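Side-chain contacts in uncharacterized protein DUF1185 (Bordetella bronchiseptica RB50, PDB 3BYQ), which is of unknown function but, as a member of the DUF1185 family with a variant Bacillus chorismate mutase fold, may play a role in amino-acid metabolism: residues B[55-58]-B[59-62]; B[108-111]-B[112-115]. One frame throughout, in Å; residues are numbered along the deposited sequence. Where two conformers were deposited one is given.

Interaction 1: residues B[55-58]-B[59-62]; sequences AELR and SLGT. With EDO (1,2-ethanediol), chain Q.
Glu56 O and Ser59 N meet at a kink in helix 51-72: their 3.1 Å bond spans three residues, the donor lying 42° out of the carbonyl plane, whereas Gly61 N to Leu57 O (3.0 Å) and Thr62 N to Arg58 O keep the i to i+4 pattern. Neither Ser59 N nor Leu60 N makes that i to i+4 bond, and Leu60 N has a weak, bent one to Leu57 O. The hydroxyl of Ser59 adds a second donor to Glu56 O in the conformer given, one of two: OG sits between its own backbone N and carbonyl carbon (chi1 61°), 2.8 Å from Glu56 O and nearly in line with that C=O. Leu57 and Leu60 run side by side and touch through their CD2 methyls at 3.8 Å. Bends at chi2 and chi3 fold Arg58 so that NH1 donates to O2 of a 1,2-ethanediol, probably from the crystallisation liquor, at 3.0 Å and 149°; NH2 forms a salt bridge with Glu100. The Glu56 carboxylate is held by Ser3 OG and Leu4 N. Leu57 and Leu60 pack down on Phe164 of strand 161-169 and on strand 29-39, while Arg58 and Thr62 border helix 98-109.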
loop_
_atom_site.group_PDB
_atom_site.type_symbol
_atom_site.label_atom_id
_atom_site.label_comp_id
_atom_site.label_asym_id
_atom_site.label_seq_id
_atom_site.Cartn_x
_atom_site.Cartn_y
_atom_site.Cartn_z
ATOM N N ALA B 55 -26.650 7.539 -19.160
ATOM C CA ALA B 55 -26.903 7.690 -20.600
ATOM C C ALA B 55 -25.770 8.409 -21.307
ATOM O O ALA B 55 -25.272 7.951 -22.355
ATOM C CB ALA B 55 -28.228 8.438 -20.848
ATOM N N GLU B 56 -25.328 9.517 -20.735
ATOM C CA GLU B 56 -24.252 10.283 -21.358
ATOM C C GLU B 56 -22.904 9.546 -21.367
ATOM O O GLU B 56 -22.126 9.669 -22.308
ATOM C CB GLU B 56 -24.075 11.660 -20.749
ATOM C CG GLU B 56 -23.264 12.538 -21.697
ATOM C CD GLU B 56 -22.937 13.907 -21.156
ATOM O OE1 GLU B 56 -23.575 14.331 -20.149
ATOM O OE2 GLU B 56 -22.040 14.545 -21.785
ATOM N N LEU B 57 -22.674 8.750 -20.330
ATOM C CA LEU B 57 -21.433 7.984 -20.187
ATOM C C LEU B 57 -21.219 6.959 -21.285
ATOM O O LEU B 57 -20.105 6.504 -21.498
ATOM C CB LEU B 57 -21.339 7.333 -18.802
ATOM C CG LEU B 57 -20.980 8.311 -17.674
ATOM C CD1 LEU B 57 -21.353 7.678 -16.303
ATOM C CD2 LEU B 57 -19.501 8.751 -17.751
ATOM N N ARG B 58 -22.273 6.623 -22.015
ATOM C CA ARG B 58 -22.105 5.678 -23.116
ATOM C C ARG B 58 -21.054 6.197 -24.095
ATOM O O ARG B 58 -20.270 5.420 -24.609
ATOM C CB ARG B 58 -23.438 5.406 -23.816
ATOM C CG ARG B 58 -23.444 4.206 -24.743
ATOM C CD ARG B 58 -23.627 2.894 -23.992
ATOM N NE ARG B 58 -24.936 2.821 -23.352
ATOM C CZ ARG B 58 -26.072 2.561 -23.998
ATOM N NH1 ARG B 58 -26.081 2.246 -25.281
ATOM N NH2 ARG B 58 -27.211 2.548 -23.333
ATOM N N SER B 59 -21.025 7.516 -24.289
ATOM C CA SER B 59 -20.053 8.138 -25.213
ATOM C C SER B 59 -18.616 7.965 -24.726
ATOM O O SER B 59 -17.688 7.848 -25.522
ATOM C CB SER B 59 -20.343 9.621 -25.461
ATOM O OG SER B 59 -20.287 10.364 -24.265
ATOM N N LEU B 60 -18.445 7.982 -23.424
ATOM C CA LEU B 60 -17.124 7.750 -22.814
ATOM C C LEU B 60 -16.725 6.292 -23.068
ATOM O O LEU B 60 -15.580 6.001 -23.374
ATOM C CB LEU B 60 -17.163 8.030 -21.317
ATOM C CG LEU B 60 -15.811 7.919 -20.608
ATOM C CD1 LEU B 60 -14.827 8.972 -21.150
ATOM C CD2 LEU B 60 -15.978 8.047 -19.071
ATOM N N GLY B 61 -17.688 5.383 -22.894
ATOM C CA GLY B 61 -17.487 3.954 -23.187
ATOM C C GLY B 61 -16.988 3.789 -24.615
ATOM O O GLY B 61 -16.009 3.076 -24.899
ATOM N N THR B 62 -17.657 4.467 -25.541
ATOM C CA THR B 62 -17.283 4.370 -26.969
ATOM C C THR B 62 -15.872 4.890 -27.217
ATOM O O THR B 62 -15.086 4.278 -27.915
ATOM C CB THR B 62 -18.310 5.092 -27.858
ATOM O OG1 THR B 62 -19.591 4.494 -27.623
ATOM C CG2 THR B 62 -17.931 4.994 -29.342
HETATM C C1 EDO Q . -23.139 3.175 -28.263
HETATM O O1 EDO Q . -23.746 4.466 -28.124
HETATM C C2 EDO Q . -24.205 2.091 -28.262
HETATM O O2 EDO Q . -24.030 1.205 -27.153
HETATM O O HOH W 1 -23.975 8.896 -24.867
#

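Interaction 2: residues B[108-111]-B[112-115]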
loop_
_atom_site.group_PDB
_atom_site.type_symbol
_atom_site.label_atom_id
_atom_site.label_comp_id
_atom_site.label_asym_id
_atom_site.label_seq_id
_atom_site.Cartn_x
_atom_site.Cartn_y
_atom_site.Cartn_z
ATOM N N SER B 108 -20.853 -2.866 -28.446
ATOM C CA SER B 108 -21.255 -2.302 -29.743
ATOM C C SER B 108 -20.058 -2.028 -30.668
ATOM O O SER B 108 -20.110 -2.302 -31.861
ATOM C CB SER B 108 -22.104 -1.043 -29.549
ATOM O OG SER B 108 -23.335 -1.413 -28.925
ATOM N N VAL B 109 -18.975 -1.522 -30.092
ATOM C CA VAL B 109 -17.726 -1.280 -30.835
ATOM C C VAL B 109 -17.175 -2.575 -31.415
ATOM O O VAL B 109 -16.683 -2.610 -32.529
ATOM C CB VAL B 109 -16.668 -0.572 -29.964
ATOM C CG1 VAL B 109 -15.244 -0.711 -30.527
ATOM C CG2 VAL B 109 -17.117 0.873 -29.721
ATOM N N LEU B 110 -17.357 -3.654 -30.680
ATOM C CA LEU B 110 -16.856 -4.977 -31.070
ATOM C C LEU B 110 -17.806 -5.838 -31.919
ATOM O O LEU B 110 -17.548 -7.012 -32.105
ATOM C CB LEU B 110 -16.454 -5.754 -29.828
ATOM C CG LEU B 110 -15.260 -5.243 -29.023
ATOM C CD1 LEU B 110 -14.985 -6.018 -27.722
ATOM C CD2 LEU B 110 -14.028 -5.285 -29.937
ATOM N N GLY B 111 -18.916 -5.286 -32.408
ATOM C CA GLY B 111 -19.845 -6.092 -33.245
ATOM C C GLY B 111 -20.763 -7.020 -32.455
ATOM O O GLY B 111 -21.212 -8.053 -32.947
ATOM N N GLU B 112 -21.022 -6.628 -31.222
ATOM C CA GLU B 112 -21.959 -7.360 -30.313
ATOM C C GLU B 112 -21.555 -8.817 -29.985
ATOM O O GLU B 112 -22.362 -9.749 -30.169
ATOM C CB GLU B 112 -23.410 -7.310 -30.824
ATOM C CG GLU B 112 -23.928 -5.915 -31.163
ATOM C CD GLU B 112 -24.043 -4.992 -29.978
ATOM O OE1 GLU B 112 -23.892 -5.465 -28.830
ATOM O OE2 GLU B 112 -24.301 -3.792 -30.211
ATOM N N PRO B 113 -20.315 -9.020 -29.498
ATOM C CA PRO B 113 -20.007 -10.342 -28.954
ATOM C C PRO B 113 -21.005 -10.660 -27.844
ATOM O O PRO B 113 -21.574 -9.751 -27.228
ATOM C CB PRO B 113 -18.590 -10.203 -28.433
ATOM C CG PRO B 113 -18.374 -8.691 -28.249
ATOM C CD PRO B 113 -19.225 -8.039 -29.258
ATOM N N LYS B 114 -21.189 -11.950 -27.593
ATOM C CA LYS B 114 -22.278 -12.443 -26.734
ATOM C C LYS B 114 -22.036 -12.531 -25.255
ATOM O O LYS B 114 -23.008 -12.507 -24.480
ATOM C CB LYS B 114 -22.715 -13.845 -27.185
ATOM C CG LYS B 114 -23.330 -13.942 -28.595
ATOM C CD LYS B 114 -24.760 -13.537 -28.617
ATOM C CE LYS B 114 -25.396 -13.871 -29.954
ATOM N NZ LYS B 114 -25.683 -15.317 -30.092
ATOM N N ALA B 115 -20.780 -12.671 -24.851
ATOM C CA ALA B 115 -20.495 -12.793 -23.409
ATOM C C ALA B 115 -20.698 -11.483 -22.654
ATOM O O ALA B 115 -20.358 -10.409 -23.136
ATOM C CB ALA B 115 -19.124 -13.345 -23.163
#
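Glu112 reaches back to Ser108 across the end of helix 98-109, where a Schellman motif stops the helix: Gly111, at phi 79°, is its C-prime residue, Gly111 N bonds Ser108 O at 3.3 Å, and Glu112 N returns to Arg107 O. From this turn the glutamate can be followed outward. CB lies 3.1 Å from Gly111 O, a distance fixed by the linking peptide. CG, anti to its own carbonyl carbon (chi1 -51°), still borders that peptide at Gly111 C. The chain then bends at chi2 (-65°), which swings CD back over the last helical turn, where Ser108 CA lies 3.9 Å from it. Of the carboxylate oxygens, OE2 makes the close approach, 2.9 Å from Ser108 OG; OE1 stays 4.0 Å from Ser108 N. Whether the hydroxyl proton goes to OE2 is unsettled, because Trp104 O and a bound 1,2-ethanediol are also hydrogen-bonding partners of OG. On another side of the turn the contact is apolar: Pro113 CD meets Leu110 CB at 3.6 Å and Leu110 O at 3.5 Å, so the proline ring packs beside the first non-helical residue. The glutamate and serine lie at the surface, but Pro113 is buried against Ile137, His138 and Tyr80. Leu110 also touches Tyr80, of strand 79-86, and Val69 of helix 51-72, joining the helix end to both elements as the chain heads for strand 119-123.

How the interactions relate
Running from the N terminus, the chain first forms interaction 1 within helix 51-72, then passes through strand 79-86 and helix 98-109 before interaction 2 turns it toward strand 119-123. Each contact joins consecutive segments, so neither encloses a long loop; they follow in series, without nesting or crossing. Their centres are about 16 Å apart, yet the two helices meet where Thr62 CG2 lies 4.2 Å from Val109 CG2. A 1,2-ethanediol, probably from the crystallisation liquor, also bridges the two sites, hydrogen-bonded to Arg58 and Ser108. Both contacts belong to helices packed on the sheet: Leu57 and Leu60 lie on strands 29-39 and 161-169, Leu110 and Pro113 on Tyr80 of strand 79-86.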